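Long-range contacts in GP37 (Pseudomonas phage phikz, PDB 5FT0), which probably binds bacterial RNase E and so inhibits the RNA degradosome of the host during phage infection: residues Val134-Ile139 with Tyr210-Gly215; Ile128-Gly133 with Phe225-Val230; Asp141-Ser146 with Glu199-Ile204. All coordinates share one frame; numbering follows the deposited sequence.

Contact 1: Val134-Ile139 with Tyr210-Gly215; sequences VHVDDI and YFSFEG. With ARG (arginine), chain C.
Ser-212 OG is held by two partners: it accepts the backbone N-H of Val-136 at 2.8 Å, with an N-H...O angle of 145°, and is hydrogen-bonded to the hydroxyl of Thr-226 on the adjoining strand. The CB of the same serine sits over one face of the His-135 ring, 3.5 Å from the ring centroid and nearly on its normal, a well-centred CH-pi contact. The imidazole is carried there by its first torsion (chi1 -166°), which sets CG opposite the backbone N. Its rotation is fixed by Asp-137 N, which donates to His-135 ND1 at 3.0 Å, almost in the ring plane. The loop that makes these contacts, with a short 3-10 turn at 136-138, leaves strand 122-132 and crosses over strand 206-217 of the central antiparallel sheet before entering helix 140-146. Further along, Val-136 CG2 rests 3.7 Å from Tyr-210 CB, and Ile-139 CD1 lies 4.0 Å from Tyr-210 CE2, the latter two side chains crossing at about a right angle; the phenol OH is held by Glu-208. At the other end Glu-214 CG lies 3.6 Å from His-135 CD2, with carboxylate and imidazole planes 75° apart. Beyond it the carboxylate turns to the bound arginine, whose NH1 is modelled 2.5 Å from Glu-214 OE1, a contact so short that its exact length is doubtful, in a pocket completed by Phe-190, Asp-192 and Ala-194.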
loop_
_atom_site.group_PDB
_atom_site.type_symbol
_atom_site.label_atom_id
_atom_site.label_comp_id
_atom_site.label_asym_id
_atom_site.label_seq_id
_atom_site.Cartn_x
_atom_site.Cartn_y
_atom_site.Cartn_z
ATOM N N VAL A 134 -16.935 12.006 -8.895
ATOM C CA VAL A 134 -16.174 13.237 -8.739
ATOM C C VAL A 134 -16.363 14.084 -9.989
ATOM O O VAL A 134 -16.409 13.558 -11.107
ATOM C CB VAL A 134 -14.678 12.946 -8.492
ATOM C CG1 VAL A 134 -13.875 14.239 -8.411
ATOM C CG2 VAL A 134 -14.500 12.122 -7.226
ATOM N N HIS A 135 -16.487 15.396 -9.793
ATOM C CA HIS A 135 -16.520 16.367 -10.876
ATOM C C HIS A 135 -15.413 17.388 -10.647
ATOM O O HIS A 135 -15.133 17.762 -9.504
ATOM C CB HIS A 135 -17.881 17.060 -10.952
ATOM C CG HIS A 135 -18.112 17.810 -12.227
ATOM N ND1 HIS A 135 -17.487 19.004 -12.515
ATOM C CD2 HIS A 135 -18.914 17.541 -13.285
ATOM C CE1 HIS A 135 -17.884 19.432 -13.699
ATOM N NE2 HIS A 135 -18.752 18.563 -14.186
ATOM N N VAL A 136 -14.777 17.831 -11.735
ATOM C CA VAL A 136 -13.599 18.688 -11.605
ATOM C C VAL A 136 -13.958 20.034 -10.985
ATOM O O VAL A 136 -13.124 20.661 -10.321
ATOM C CB VAL A 136 -12.902 18.859 -12.972
ATOM C CG1 VAL A 136 -13.777 19.650 -13.933
ATOM C CG2 VAL A 136 -11.543 19.531 -12.802
ATOM N N ASP A 137 -15.203 20.491 -11.163
ATOM C CA ASP A 137 -15.613 21.771 -10.596
ATOM C C ASP A 137 -15.554 21.783 -9.075
ATOM O O ASP A 137 -15.551 22.863 -8.477
ATOM C CB ASP A 137 -17.028 22.132 -11.057
ATOM C CG ASP A 137 -17.097 22.449 -12.540
ATOM O OD1 ASP A 137 -16.040 22.757 -13.133
ATOM O OD2 ASP A 137 -18.206 22.401 -13.110
ATOM N N ASP A 138 -15.498 20.615 -8.437
ATOM C CA ASP A 138 -15.449 20.537 -6.985
ATOM C C ASP A 138 -14.030 20.480 -6.432
ATOM O O ASP A 138 -13.856 20.558 -5.212
ATOM C CB ASP A 138 -16.235 19.315 -6.495
ATOM C CG ASP A 138 -17.691 19.345 -6.929
ATOM O OD1 ASP A 138 -18.236 20.455 -7.114
ATOM O OD2 ASP A 138 -18.292 18.260 -7.078
ATOM N N ILE A 139 -13.016 20.347 -7.286
ATOM C CA ILE A 139 -11.630 20.320 -6.828
ATOM C C ILE A 139 -10.819 21.357 -7.592
ATOM O O ILE A 139 -9.596 21.434 -7.440
ATOM C CB ILE A 139 -11.007 18.920 -6.989
ATOM C CG1 ILE A 139 -11.106 18.458 -8.444
ATOM C CG2 ILE A 139 -11.666 17.918 -6.051
ATOM C CD1 ILE A 139 -10.383 17.153 -8.720
ATOM N N TYR A 210 -8.555 16.926 -17.044
ATOM C CA TYR A 210 -9.718 16.341 -16.393
ATOM C C TYR A 210 -10.909 16.393 -17.335
ATOM O O TYR A 210 -11.242 17.457 -17.867
ATOM C CB TYR A 210 -10.043 17.076 -15.091
ATOM C CG TYR A 210 -9.008 16.889 -14.005
ATOM C CD1 TYR A 210 -7.799 17.575 -14.043
ATOM C CD2 TYR A 210 -9.243 16.036 -12.935
ATOM C CE1 TYR A 210 -6.849 17.407 -13.054
ATOM C CE2 TYR A 210 -8.300 15.863 -11.938
ATOM C CZ TYR A 210 -7.103 16.553 -12.003
ATOM O OH TYR A 210 -6.159 16.387 -11.015
ATOM N N PHE A 211 -11.547 15.243 -17.539
ATOM C CA PHE A 211 -12.774 15.135 -18.321
ATOM C C PHE A 211 -13.897 14.758 -17.364
ATOM O O PHE A 211 -13.960 13.618 -16.894
ATOM C CB PHE A 211 -12.635 14.094 -19.433
ATOM C CG PHE A 211 -11.444 14.306 -20.328
ATOM C CD1 PHE A 211 -10.203 13.788 -19.993
ATOM C CD2 PHE A 211 -11.569 15.017 -21.510
ATOM C CE1 PHE A 211 -9.112 13.980 -20.817
ATOM C CE2 PHE A 211 -10.480 15.211 -22.337
ATOM C CZ PHE A 211 -9.250 14.692 -21.990
ATOM N N SER A 212 -14.780 15.710 -17.076
ATOM C CA SER A 212 -15.861 15.500 -16.126
ATOM C C SER A 212 -17.203 15.430 -16.845
ATOM O O SER A 212 -17.389 16.020 -17.913
ATOM C CB SER A 212 -15.887 16.607 -15.072
ATOM O OG SER A 212 -14.753 16.514 -14.233
ATOM N N PHE A 213 -18.137 14.697 -16.244
ATOM C CA PHE A 213 -19.428 14.433 -16.859
ATOM C C PHE A 213 -20.515 14.472 -15.797
ATOM O O PHE A 213 -20.283 14.129 -14.634
ATOM C CB PHE A 213 -19.446 13.073 -17.568
ATOM C CG PHE A 213 -18.318 12.884 -18.541
ATOM C CD1 PHE A 213 -18.419 13.352 -19.841
ATOM C CD2 PHE A 213 -17.157 12.239 -18.156
ATOM C CE1 PHE A 213 -17.384 13.182 -20.735
ATOM C CE2 PHE A 213 -16.115 12.064 -19.049
ATOM C CZ PHE A 213 -16.229 12.537 -20.339
ATOM N N GLU A 214 -21.706 14.895 -16.214
ATOM C CA GLU A 214 -22.887 14.924 -15.364
ATOM C C GLU A 214 -23.984 14.136 -16.057
ATOM O O GLU A 214 -24.286 14.390 -17.227
ATOM C CB GLU A 214 -23.354 16.360 -15.101
ATOM C CG GLU A 214 -22.293 17.264 -14.506
ATOM C CD GLU A 214 -22.688 18.729 -14.560
ATOM O OE1 GLU A 214 -23.418 19.182 -13.657
ATOM O OE2 GLU A 214 -22.273 19.427 -15.510
ATOM N N GLY A 215 -24.582 13.190 -15.342
ATOM C CA GLY A 215 -25.556 12.290 -15.924
ATOM C C GLY A 215 -26.885 12.337 -15.199
ATOM O O GLY A 215 -26.941 12.506 -13.981
HETATM N N ARG C . -26.368 18.656 -15.585
HETATM C CA ARG C . -27.637 19.334 -15.356
HETATM C C ARG C . -27.992 20.230 -16.540
HETATM O O ARG C . -27.116 20.797 -17.194
HETATM C CB ARG C . -27.573 20.149 -14.066
HETATM C CG ARG C . -26.423 21.139 -14.043
HETATM C CD ARG C . -26.239 21.762 -12.676
HETATM N NE ARG C . -25.208 22.795 -12.708
HETATM C CZ ARG C . -23.906 22.558 -12.579
HETATM N NH1 ARG C . -23.470 21.318 -12.403
HETATM N NH2 ARG C . -23.040 23.561 -12.623
HETATM O OXT ARG C . -29.162 20.405 -16.875
#

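Contact 2: Ile128-Gly133 with Phe225-Val230; sequences IEFMPG and FTIKIV
Phe-225 swings its ring across to the neighbouring strand, beneath the backbone of Pro-132: the proline N stands over one face, offset toward the rim, and Pro-132 CB comes to 3.6 Å from Phe-225 CE2. A chi1 of -159° lays the Phe-225 ring toward Pro-132, and the ring also reaches Phe-130, whose CB is 4.0 Å from Phe-225 CZ as the two side chains cross at a slant. On the same face Ile-128 and Ile-227 run side by side and meet through their CG2 methyls at 3.8 Å; helix 158-187 packs against Phe-225, Ile-227 and Ile-229. The other face is more polar. Here Lys-228 bends at chi3 (75°), bringing NZ to 3.2 Å from Glu-129 OE1 in a salt bridge whose hydrogen bond is weak, while Arg-254 of the second subunit adds a long, weak ion pair to that carboxylate. SE of Met-131, a selenomethionine, lies 4.0 Å from Lys-228 CB. Glu-129 and Lys-228 exchange two nearly straight backbone bonds, and Met-131 and Thr-226 another two; they alternate with the non-hydrogen-bonded pairs Ile-128/Ile-229, Phe-130/Ile-227 and Pro-132/Phe-225. Such alternation is that of neighbouring antiparallel strands, here in the middle of the seven-stranded sheet.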
loop_
_atom_site.group_PDB
_atom_site.type_symbol
_atom_site.label_atom_id
_atom_site.label_comp_id
_atom_site.label_asym_id
_atom_site.label_seq_id
_atom_site.Cartn_x
_atom_site.Cartn_y
_atom_site.Cartn_z
ATOM N N ILE A 128 -3.883 7.124 -16.620
ATOM C CA ILE A 128 -5.311 7.400 -16.712
ATOM C C ILE A 128 -5.945 6.979 -15.398
ATOM O O ILE A 128 -5.760 5.840 -14.953
ATOM C CB ILE A 128 -5.966 6.659 -17.891
ATOM C CG1 ILE A 128 -5.253 6.989 -19.202
ATOM C CG2 ILE A 128 -7.440 7.013 -17.984
ATOM C CD1 ILE A 128 -5.693 6.126 -20.363
ATOM N N GLU A 129 -6.684 7.890 -14.775
ATOM C CA GLU A 129 -7.358 7.606 -13.515
ATOM C C GLU A 129 -8.855 7.815 -13.690
ATOM O O GLU A 129 -9.296 8.911 -14.052
ATOM C CB GLU A 129 -6.817 8.485 -12.386
ATOM C CG GLU A 129 -7.471 8.220 -11.039
ATOM C CD GLU A 129 -6.771 8.934 -9.901
ATOM O OE1 GLU A 129 -5.640 9.425 -10.112
ATOM O OE2 GLU A 129 -7.345 8.995 -8.793
ATOM N N PHE A 130 -9.627 6.761 -13.443
ATOM C CA PHE A 130 -11.077 6.866 -13.418
ATOM C C PHE A 130 -11.520 7.362 -12.049
ATOM O O PHE A 130 -11.070 6.846 -11.021
ATOM C CB PHE A 130 -11.721 5.515 -13.731
ATOM C CG PHE A 130 -11.328 4.951 -15.067
ATOM C CD1 PHE A 130 -12.053 5.264 -16.205
ATOM C CD2 PHE A 130 -10.232 4.111 -15.185
ATOM C CE1 PHE A 130 -11.695 4.747 -17.435
ATOM C CE2 PHE A 130 -9.869 3.592 -16.412
ATOM C CZ PHE A 130 -10.602 3.909 -17.540
HETATM N N MSE A 131 -12.389 8.366 -12.033
HETATM C CA MSE A 131 -12.818 8.972 -10.778
HETATM C C MSE A 131 -14.338 9.081 -10.695
HETATM O O MSE A 131 -14.898 10.167 -10.865
HETATM C CB MSE A 131 -12.182 10.352 -10.617
HETATM C CG MSE A 131 -10.660 10.342 -10.726
HETATM SE SE MSE A 131 -9.880 12.129 -10.685
HETATM C CE MSE A 131 -10.373 12.643 -8.869
ATOM N N PRO A 132 -15.005 7.958 -10.425
ATOM C CA PRO A 132 -16.469 7.979 -10.344
ATOM C C PRO A 132 -16.946 8.795 -9.154
ATOM O O PRO A 132 -16.338 8.781 -8.082
ATOM C CB PRO A 132 -16.836 6.498 -10.193
ATOM C CG PRO A 132 -15.638 5.887 -9.559
ATOM C CD PRO A 132 -14.451 6.627 -10.114
ATOM N N GLY A 133 -18.048 9.512 -9.355
ATOM C CA GLY A 133 -18.626 10.338 -8.318
ATOM C C GLY A 133 -17.935 11.664 -8.089
ATOM O O GLY A 133 -18.323 12.392 -7.166
ATOM N N PHE A 225 -18.906 11.689 -12.987
ATOM C CA PHE A 225 -17.783 10.841 -13.356
ATOM C C PHE A 225 -16.692 11.713 -13.958
ATOM O O PHE A 225 -16.970 12.585 -14.785
ATOM C CB PHE A 225 -18.197 9.749 -14.352
ATOM C CG PHE A 225 -17.251 8.576 -14.398
ATOM C CD1 PHE A 225 -16.031 8.670 -15.050
ATOM C CD2 PHE A 225 -17.588 7.379 -13.791
ATOM C CE1 PHE A 225 -15.165 7.591 -15.088
ATOM C CE2 PHE A 225 -16.727 6.295 -13.829
ATOM C CZ PHE A 225 -15.515 6.403 -14.477
ATOM N N THR A 226 -15.454 11.474 -13.535
ATOM C CA THR A 226 -14.299 12.192 -14.055
ATOM C C THR A 226 -13.241 11.192 -14.497
ATOM O O THR A 226 -13.029 10.167 -13.842
ATOM C CB THR A 226 -13.712 13.156 -13.003
ATOM O OG1 THR A 226 -14.662 14.191 -12.714
ATOM C CG2 THR A 226 -12.425 13.794 -13.505
ATOM N N ILE A 227 -12.601 11.484 -15.625
ATOM C CA ILE A 227 -11.423 10.761 -16.081
ATOM C C ILE A 227 -10.254 11.732 -16.073
ATOM O O ILE A 227 -10.339 12.814 -16.666
ATOM C CB ILE A 227 -11.624 10.164 -17.486
ATOM C CG1 ILE A 227 -12.805 9.194 -17.491
ATOM C CG2 ILE A 227 -10.356 9.470 -17.951
ATOM C CD1 ILE A 227 -13.048 8.545 -18.831
ATOM N N LYS A 228 -9.175 11.358 -15.394
ATOM C CA LYS A 228 -7.966 12.167 -15.337
ATOM C C LYS A 228 -6.875 11.490 -16.149
ATOM O O LYS A 228 -6.648 10.284 -16.007
ATOM C CB LYS A 228 -7.490 12.372 -13.897
ATOM C CG LYS A 228 -6.217 13.213 -13.805
ATOM C CD LYS A 228 -5.763 13.423 -12.368
ATOM C CE LYS A 228 -5.131 12.177 -11.790
ATOM N NZ LYS A 228 -4.621 12.414 -10.411
ATOM N N ILE A 229 -6.210 12.263 -17.001
ATOM C CA ILE A 229 -5.079 11.792 -17.788
ATOM C C ILE A 229 -3.880 12.664 -17.449
ATOM O O ILE A 229 -3.995 13.895 -17.399
ATOM C CB ILE A 229 -5.384 11.824 -19.295
ATOM C CG1 ILE A 229 -6.638 10.999 -19.589
ATOM C CG2 ILE A 229 -4.201 11.287 -20.090
ATOM C CD1 ILE A 229 -7.081 11.057 -21.025
ATOM N N VAL A 230 -2.737 12.029 -17.209
ATOM C CA VAL A 230 -1.528 12.716 -16.770
ATOM C C VAL A 230 -0.443 12.516 -17.817
ATOM O O VAL A 230 -0.165 11.381 -18.222
ATOM C CB VAL A 230 -1.049 12.209 -15.398
ATOM C CG1 VAL A 230 0.161 13.012 -14.927
ATOM C CG2 VAL A 230 -2.176 12.280 -14.380
#

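Contact 3: Asp141-Ser146 with Glu199-Ile204; sequences DKLIKS and EMYQFI
A short helix, 140-146, lies against strand 197-202, next to the edge strand 149-151 of the large antiparallel sheet, and the contact is helix-on-sheet packing through two aromatic residues of the strand and the turn that follows it. Leu-143 carries the centre. Its CB stands over one face of the Tyr-201 ring, 3.8 Å from the centroid and 14° off the normal in a CH-pi contact, and its CD1, on the same side of the ring but beyond the rim, is 3.6 Å from Tyr-201 CE2. The first torsion of Leu-143 (chi1 -68°) sets CG beside the backbone N and carries CD1 toward that carbon. Ile-144, more exposed, approaches differently: its CG1 lies near the ring plane, at the edge, 3.9 Å from Tyr-201 CE1. The phenol is tethered at its far end, for Tyr-201 OH donates to Glu-199 OE1 at 2.6 Å, on the anti side of the carboxylate and out of its plane. Beyond the strand, Phe-203 turns its edge to Ser-146, with Ser-146 O 3.4 Å from Phe-203 CD2 and Ser-146 OG close to the ring plane; Arg-206 makes a cation-pi contact with this ring. A water accepts from Ile-204 N and donates weakly to Ser-146 O, joining the exposed margin of the two segments. Ser-146 OG, set between its own backbone N and carbonyl carbon, turns back along the helix and donates to Lys-142 O at 2.8 Å, while Ser-146 N reaches that oxygen from the opposite face of the carbonyl plane.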
loop_
_atom_site.group_PDB
_atom_site.type_symbol
_atom_site.label_atom_id
_atom_site.label_comp_id
_atom_site.label_asym_id
_atom_site.label_seq_id
_atom_site.Cartn_x
_atom_site.Cartn_y
_atom_site.Cartn_z
ATOM N N ASP A 141 -10.612 24.638 -7.398
ATOM C CA ASP A 141 -9.920 25.621 -6.566
ATOM C C ASP A 141 -8.585 25.077 -6.068
ATOM O O ASP A 141 -7.558 25.761 -6.133
ATOM C CB ASP A 141 -10.804 26.035 -5.389
ATOM C CG ASP A 141 -11.988 26.880 -5.817
ATOM O OD1 ASP A 141 -11.961 27.424 -6.942
ATOM O OD2 ASP A 141 -12.948 27.001 -5.026
ATOM N N LYS A 142 -8.585 23.841 -5.566
ATOM C CA LYS A 142 -7.337 23.217 -5.139
ATOM C C LYS A 142 -6.389 23.023 -6.317
ATOM O O LYS A 142 -5.168 23.162 -6.173
ATOM C CB LYS A 142 -7.632 21.879 -4.462
ATOM C CG LYS A 142 -6.394 21.082 -4.085
ATOM C CD LYS A 142 -6.654 19.587 -4.184
ATOM C CE LYS A 142 -6.985 19.184 -5.613
ATOM N NZ LYS A 142 -7.245 17.723 -5.731
ATOM N N LEU A 143 -6.931 22.703 -7.493
ATOM C CA LEU A 143 -6.085 22.483 -8.660
ATOM C C LEU A 143 -5.482 23.789 -9.164
ATOM O O LEU A 143 -4.315 23.821 -9.571
ATOM C CB LEU A 143 -6.885 21.794 -9.765
ATOM C CG LEU A 143 -7.306 20.354 -9.460
ATOM C CD1 LEU A 143 -8.169 19.784 -10.582
ATOM C CD2 LEU A 143 -6.078 19.483 -9.223
ATOM N N ILE A 144 -6.259 24.873 -9.144
ATOM C CA ILE A 144 -5.752 26.156 -9.623
ATOM C C ILE A 144 -4.637 26.664 -8.719
ATOM O O ILE A 144 -3.604 27.147 -9.198
ATOM C CB ILE A 144 -6.899 27.177 -9.737
ATOM C CG1 ILE A 144 -7.889 26.754 -10.825
ATOM C CG2 ILE A 144 -6.349 28.569 -10.022
ATOM C CD1 ILE A 144 -8.909 27.815 -11.169
ATOM N N LYS A 145 -4.817 26.553 -7.400
ATOM C CA LYS A 145 -3.812 27.057 -6.471
ATOM C C LYS A 145 -2.497 26.298 -6.604
ATOM O O LYS A 145 -1.417 26.900 -6.562
ATOM C CB LYS A 145 -4.332 26.970 -5.036
ATOM N N SER A 146 -2.566 24.979 -6.776
ATOM C CA SER A 146 -1.379 24.138 -6.753
ATOM C C SER A 146 -0.714 23.978 -8.115
ATOM O O SER A 146 0.353 23.360 -8.189
ATOM C CB SER A 146 -1.726 22.752 -6.197
ATOM O OG SER A 146 -2.683 22.098 -7.011
ATOM N N GLU A 199 -10.903 20.394 -18.453
ATOM C CA GLU A 199 -10.025 21.375 -17.835
ATOM C C GLU A 199 -8.607 20.831 -17.796
ATOM O O GLU A 199 -8.370 19.733 -17.284
ATOM C CB GLU A 199 -10.512 21.737 -16.428
ATOM C CG GLU A 199 -11.605 22.802 -16.446
ATOM C CD GLU A 199 -12.363 22.903 -15.138
ATOM O OE1 GLU A 199 -11.777 22.590 -14.079
ATOM O OE2 GLU A 199 -13.552 23.290 -15.172
HETATM N N MSE A 200 -7.676 21.596 -18.356
HETATM C CA MSE A 200 -6.272 21.214 -18.380
HETATM C C MSE A 200 -5.481 22.060 -17.393
HETATM O O MSE A 200 -5.650 23.275 -17.325
HETATM C CB MSE A 200 -5.698 21.359 -19.789
HETATM C CG MSE A 200 -4.182 21.219 -19.858
HETATM SE SE MSE A 200 -3.507 20.964 -21.674
HETATM C CE MSE A 200 -4.110 22.632 -22.470
ATOM N N TYR A 201 -4.624 21.404 -16.614
ATOM C CA TYR A 201 -3.803 22.078 -15.620
ATOM C C TYR A 201 -2.346 21.749 -15.884
ATOM O O TYR A 201 -1.993 20.579 -16.073
ATOM C CB TYR A 201 -4.197 21.664 -14.201
ATOM C CG TYR A 201 -5.617 22.035 -13.850
ATOM C CD1 TYR A 201 -5.915 23.285 -13.321
ATOM C CD2 TYR A 201 -6.659 21.143 -14.057
ATOM C CE1 TYR A 201 -7.213 23.633 -13.001
ATOM C CE2 TYR A 201 -7.963 21.483 -13.740
ATOM C CZ TYR A 201 -8.233 22.729 -13.213
ATOM O OH TYR A 201 -9.524 23.076 -12.895
ATOM N N GLN A 202 -1.506 22.779 -15.902
ATOM C CA GLN A 202 -0.074 22.617 -16.100
ATOM C C GLN A 202 0.627 22.796 -14.764
ATOM O O GLN A 202 0.484 23.837 -14.113
ATOM C CB GLN A 202 0.465 23.617 -17.123
ATOM C CG GLN A 202 1.939 23.412 -17.442
ATOM C CD GLN A 202 2.199 22.090 -18.133
ATOM O OE1 GLN A 202 1.408 21.650 -18.970
ATOM N NE2 GLN A 202 3.305 21.442 -17.780
ATOM N N PHE A 203 1.368 21.777 -14.354
ATOM C CA PHE A 203 2.253 21.853 -13.207
ATOM C C PHE A 203 3.688 21.941 -13.712
ATOM O O PHE A 203 3.955 21.816 -14.911
ATOM C CB PHE A 203 2.055 20.643 -12.285
ATOM C CG PHE A 203 0.644 20.486 -11.790
ATOM C CD1 PHE A 203 -0.319 19.876 -12.582
ATOM C CD2 PHE A 203 0.278 20.952 -10.539
ATOM C CE1 PHE A 203 -1.623 19.734 -12.135
ATOM C CE2 PHE A 203 -1.023 20.812 -10.083
ATOM C CZ PHE A 203 -1.976 20.202 -10.884
ATOM N N ILE A 204 4.620 22.171 -12.786
ATOM C CA ILE A 204 6.020 22.266 -13.192
ATOM C C ILE A 204 6.507 20.944 -13.764
ATOM O O ILE A 204 7.324 20.925 -14.693
ATOM C CB ILE A 204 6.900 22.728 -12.015
ATOM C CG1 ILE A 204 6.445 22.075 -10.707
ATOM C CG2 ILE A 204 6.899 24.248 -11.908
ATOM C CD1 ILE A 204 7.267 22.490 -9.503
HETATM O O HOH W 1 3.267 22.949 -10.014
#

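All three contacts draw on one antiparallel sheet, in which strands 220-232, 206-217 and 197-202 are consecutive neighbours. Contacts 1 and 2, with centres 9 Å apart, meet at Thr-226 OG1, which lies 2.5 Å from Val-134 O, a probable hydrogen bond. Contact 1 joins contact 3 by a probable backbone bond from Tyr-210 N to Glu-199 O and by packing of Tyr-210 OH on Leu-143 CD2. Contacts 2 and 3 do not touch; their nearest atoms are about 7 Å apart. The bound arginine is reached directly by contact 1, whereas the side chains of Thr-226 and Tyr-201 are about 11 and 14 Å from it.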